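Local coordinates for anti-sigma-I factor RsgI3 (Clostridium thermocellum, PDB 6QE7), which probably holds the sigma factor SigI3 inactive and probably senses biomass outside the cell through a pair of PA14 domains that bind pectin, at residues S195-G200 / D255-Y260. Numbering follows the deposited sequence.
Sequences SVRWVG and DIKVEY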
ATOM      1  N   SER A 195       1.525 -28.752  -4.921  1.00 35.11           N
ATOM      2  CA  SER A 195       2.192 -27.458  -5.215  1.00 33.46           C
ATOM      3  C   SER A 195       1.340 -26.348  -4.586  1.00 32.42           C
ATOM      4  O   SER A 195       0.124 -26.602  -4.262  1.00 31.39           O
ATOM      5  CB  SER A 195       2.384 -27.366  -6.758  1.00 33.11           C
ATOM      6  OG  SER A 195       1.120 -27.508  -7.420  1.00 35.48           O
ATOM      7  N   VAL A 196       1.918 -25.163  -4.403  1.00 27.47           N
ATOM      8  CA  VAL A 196       1.248 -24.021  -3.715  1.00 31.60           C
ATOM      9  C   VAL A 196       1.642 -22.731  -4.435  1.00 33.47           C
ATOM     10  O   VAL A 196       2.782 -22.651  -4.876  1.00 30.62           O
ATOM     11  CB  VAL A 196       1.664 -23.929  -2.234  1.00 32.44           C
ATOM     12  CG1 VAL A 196       0.710 -23.071  -1.432  1.00 34.30           C
ATOM     13  CG2 VAL A 196       1.791 -25.311  -1.617  1.00 39.00           C
ATOM     14  N   ARG A 197       0.700 -21.800  -4.548  1.00 37.64           N
ATOM     15  CA  ARG A 197       0.952 -20.403  -4.994  1.00 37.25           C
ATOM     16  C   ARG A 197       0.463 -19.455  -3.888  1.00 33.68           C
ATOM     17  O   ARG A 197      -0.663 -19.580  -3.487  1.00 32.01           O
ATOM     18  CB  ARG A 197       0.249 -20.036  -6.298  1.00 34.00           C
ATOM     19  CG  ARG A 197       0.431 -18.560  -6.624  1.00 34.06           C
ATOM     20  CD  ARG A 197      -0.150 -18.107  -7.942  1.00 34.09           C
ATOM     21  NE  ARG A 197       0.269 -18.957  -9.054  1.00 37.86           N
ATOM     22  CZ  ARG A 197      -0.515 -19.874  -9.598  1.00 35.90           C
ATOM     23  NH1 ARG A 197      -1.738 -20.073  -9.139  1.00 39.15           N
ATOM     24  NH2 ARG A 197      -0.083 -20.560 -10.621  1.00 39.00           N
ATOM     25  N   TRP A 198       1.366 -18.645  -3.354  1.00 31.61           N
ATOM     26  CA  TRP A 198       1.127 -17.492  -2.467  1.00 31.72           C
ATOM     27  C   TRP A 198       1.225 -16.233  -3.319  1.00 32.75           C
ATOM     28  O   TRP A 198       2.213 -16.073  -4.044  1.00 34.86           O
ATOM     29  CB  TRP A 198       2.161 -17.454  -1.356  1.00 29.90           C
ATOM     30  CG  TRP A 198       2.095 -18.614  -0.400  1.00 32.93           C
ATOM     31  CD1 TRP A 198       1.314 -18.708   0.724  1.00 35.00           C
ATOM     32  CD2 TRP A 198       2.921 -19.797  -0.415  1.00 33.07           C
ATOM     33  NE1 TRP A 198       1.547 -19.906   1.359  1.00 35.45           N
ATOM     34  CE2 TRP A 198       2.532 -20.589   0.685  1.00 34.70           C
ATOM     35  CE3 TRP A 198       3.905 -20.291  -1.278  1.00 31.73           C
ATOM     36  CZ2 TRP A 198       3.112 -21.835   0.940  1.00 35.45           C
ATOM     37  CZ3 TRP A 198       4.454 -21.528  -1.044  1.00 31.40           C
ATOM     38  CH2 TRP A 198       4.096 -22.266   0.074  1.00 31.47           C
ATOM     39  N   VAL A 199       0.188 -15.418  -3.258  1.00 34.40           N
ATOM     40  CA  VAL A 199       0.159 -14.072  -3.875  1.00 32.64           C
ATOM     41  C   VAL A 199      -0.195 -13.055  -2.807  1.00 29.43           C
ATOM     42  O   VAL A 199      -1.067 -13.363  -1.982  1.00 32.09           O
ATOM     43  CB  VAL A 199      -0.872 -14.037  -5.014  1.00 33.45           C
ATOM     44  CG1 VAL A 199      -0.944 -12.620  -5.634  1.00 40.56           C
ATOM     45  CG2 VAL A 199      -0.483 -15.044  -6.068  1.00 38.74           C
ATOM     46  N   GLY A 200       0.349 -11.846  -2.953  1.00 34.37           N
ATOM     47  CA  GLY A 200      -0.098 -10.678  -2.214  1.00 33.30           C
ATOM     48  C   GLY A 200       0.861  -9.519  -2.352  1.00 30.96           C
ATOM     49  O   GLY A 200       1.309  -9.242  -3.462  1.00 22.12           O
ATOM     50  N   ASP A 255       4.213  -6.142  -5.075  1.00 28.80           N
ATOM     51  CA  ASP A 255       3.622  -7.469  -5.362  1.00 28.18           C
ATOM     52  C   ASP A 255       4.598  -8.548  -4.891  1.00 27.97           C
ATOM     53  O   ASP A 255       5.886  -8.426  -5.027  1.00 31.15           O
ATOM     54  CB  ASP A 255       3.265  -7.609  -6.848  1.00 31.12           C
ATOM     55  CG  ASP A 255       2.109  -6.728  -7.262  1.00 35.53           C
ATOM     56  OD1 ASP A 255       1.076  -6.757  -6.582  1.00 43.58           O
ATOM     57  OD2 ASP A 255       2.279  -5.981  -8.183  1.00 49.24           O
ATOM     58  N   ILE A 256       4.021  -9.666  -4.439  1.00 32.43           N
ATOM     59  CA  ILE A 256       4.850 -10.851  -4.148  1.00 26.83           C
ATOM     60  C   ILE A 256       4.065 -12.064  -4.684  1.00 32.10           C
ATOM     61  O   ILE A 256       2.857 -12.139  -4.436  1.00 31.43           O
ATOM     62  CB  ILE A 256       5.203 -10.975  -2.652  1.00 29.53           C
ATOM     63  CG1 ILE A 256       5.983 -12.278  -2.392  1.00 29.81           C
ATOM     64  CG2 ILE A 256       3.970 -10.886  -1.750  1.00 32.84           C
ATOM     65  CD1 ILE A 256       6.568 -12.472  -1.001  1.00 28.01           C
ATOM     66  N   LYS A 257       4.763 -12.953  -5.376  1.00 35.66           N
ATOM     67  CA  LYS A 257       4.285 -14.302  -5.771  1.00 35.17           C
ATOM     68  C   LYS A 257       5.383 -15.283  -5.401  1.00 32.36           C
ATOM     69  O   LYS A 257       6.600 -15.002  -5.662  1.00 33.16           O
ATOM     70  CB  LYS A 257       3.863 -14.337  -7.236  1.00 30.17           C
ATOM     71  CG  LYS A 257       3.261 -15.683  -7.671  1.00 38.86           C
ATOM     72  CD  LYS A 257       2.486 -15.619  -9.014  1.00 36.51           C
ATOM     73  CE  LYS A 257       3.374 -15.154 -10.145  1.00 44.25           C
ATOM     74  NZ  LYS A 257       2.690 -15.239 -11.466  1.00 49.31           N
ATOM     75  N   VAL A 258       4.970 -16.356  -4.728  1.00 29.81           N
ATOM     76  CA  VAL A 258       5.825 -17.504  -4.384  1.00 31.64           C
ATOM     77  C   VAL A 258       5.084 -18.764  -4.861  1.00 33.38           C
ATOM     78  O   VAL A 258       3.856 -18.940  -4.557  1.00 29.05           O
ATOM     79  CB  VAL A 258       6.190 -17.572  -2.879  1.00 32.32           C
ATOM     80  CG1 VAL A 258       7.068 -18.788  -2.535  1.00 32.85           C
ATOM     81  CG2 VAL A 258       6.943 -16.346  -2.436  1.00 35.69           C
ATOM     82  N   GLU A 259       5.822 -19.615  -5.573  1.00 35.36           N
ATOM     83  CA  GLU A 259       5.348 -20.950  -6.057  1.00 37.58           C
ATOM     84  C   GLU A 259       6.301 -22.040  -5.507  1.00 32.12           C
ATOM     85  O   GLU A 259       7.549 -21.872  -5.498  1.00 32.74           O
ATOM     86  CB  GLU A 259       5.175 -20.976  -7.582  1.00 35.30           C
ATOM     87  CG  GLU A 259       3.988 -20.189  -8.139  1.00 34.89           C
ATOM     88  CD  GLU A 259       3.855 -20.042  -9.664  1.00 35.80           C
ATOM     89  OE1 GLU A 259       4.808 -20.373 -10.396  1.00 42.71           O
ATOM     90  OE2 GLU A 259       2.827 -19.512 -10.103  1.00 44.33           O
ATOM     91  N   TYR A 260       5.699 -23.131  -5.048  1.00 35.28           N
ATOM     92  CA  TYR A 260       6.379 -24.296  -4.434  1.00 35.20           C
ATOM     93  C   TYR A 260       5.809 -25.569  -5.071  1.00 34.28           C
ATOM     94  O   TYR A 260       4.598 -25.732  -5.172  1.00 31.70           O
ATOM     95  CB  TYR A 260       6.133 -24.368  -2.921  1.00 31.83           C
ATOM     96  CG  TYR A 260       6.732 -25.585  -2.265  1.00 32.41           C
ATOM     97  CD1 TYR A 260       8.101 -25.765  -2.301  1.00 34.56           C
ATOM     98  CD2 TYR A 260       5.983 -26.577  -1.664  1.00 40.69           C
ATOM     99  CE1 TYR A 260       8.709 -26.864  -1.735  1.00 42.66           C
ATOM    100  CE2 TYR A 260       6.575 -27.735  -1.157  1.00 42.14           C
ATOM    101  CZ  TYR A 260       7.948 -27.878  -1.174  1.00 45.43           C
ATOM    102  OH  TYR A 260       8.631 -28.961  -0.659  1.00 44.78           O
TER
HETATM  103  O   HOH W   1       0.213  -9.142  -5.761  1.00 40.86           O
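Arg197 and Glu259 form a non-hydrogen-bonded pair of two neighbouring antiparallel strands, and their side chains meet in a salt bridge. Arg197 NE lies 2.8 Å from Glu259 OE2, which takes it on its anti lone pair, near the guanidinium plane. NH2 adds a weak bond to the same oxygen, so one carboxylate atom receives both. The carboxylate plane is turned 64° from the guanidinium. The Arg197 chain leaves with CG anti to the backbone N (chi1 174°) and bends at chi3, which brings NE beside the glutamate. Lys257 CD packs 3.8 Å from Arg197 CD.

On the other face, Trp198 crosses Val258, with CE3 3.7 Å from Val258 CG1. Its rim also meets Tyr260: CZ3 lies 3.8 Å from Tyr260 CB. Val196 CG1, from the same strand, lies over the rim of one indole face.

Backbone bonds join Val196 with Tyr260, Trp198 with Val258 and Gly200 with Ile256, two per pair. Ile256 CG2 sits 3.4 Å from Gly200 C.

Asp173 accepts from Trp198 NE1. Ile269 and Leu271 of the facing sheet pack on the apolar side. These are central strands of the second PA14 domain, a beta-sandwich. Arg197 is gripped by Glu259 on one neighbouring strand and, through NH1, by Glu157 and Tyr159 on strand 154-159. This fixes the guanidinium and probably balances the charge of the buried Glu259.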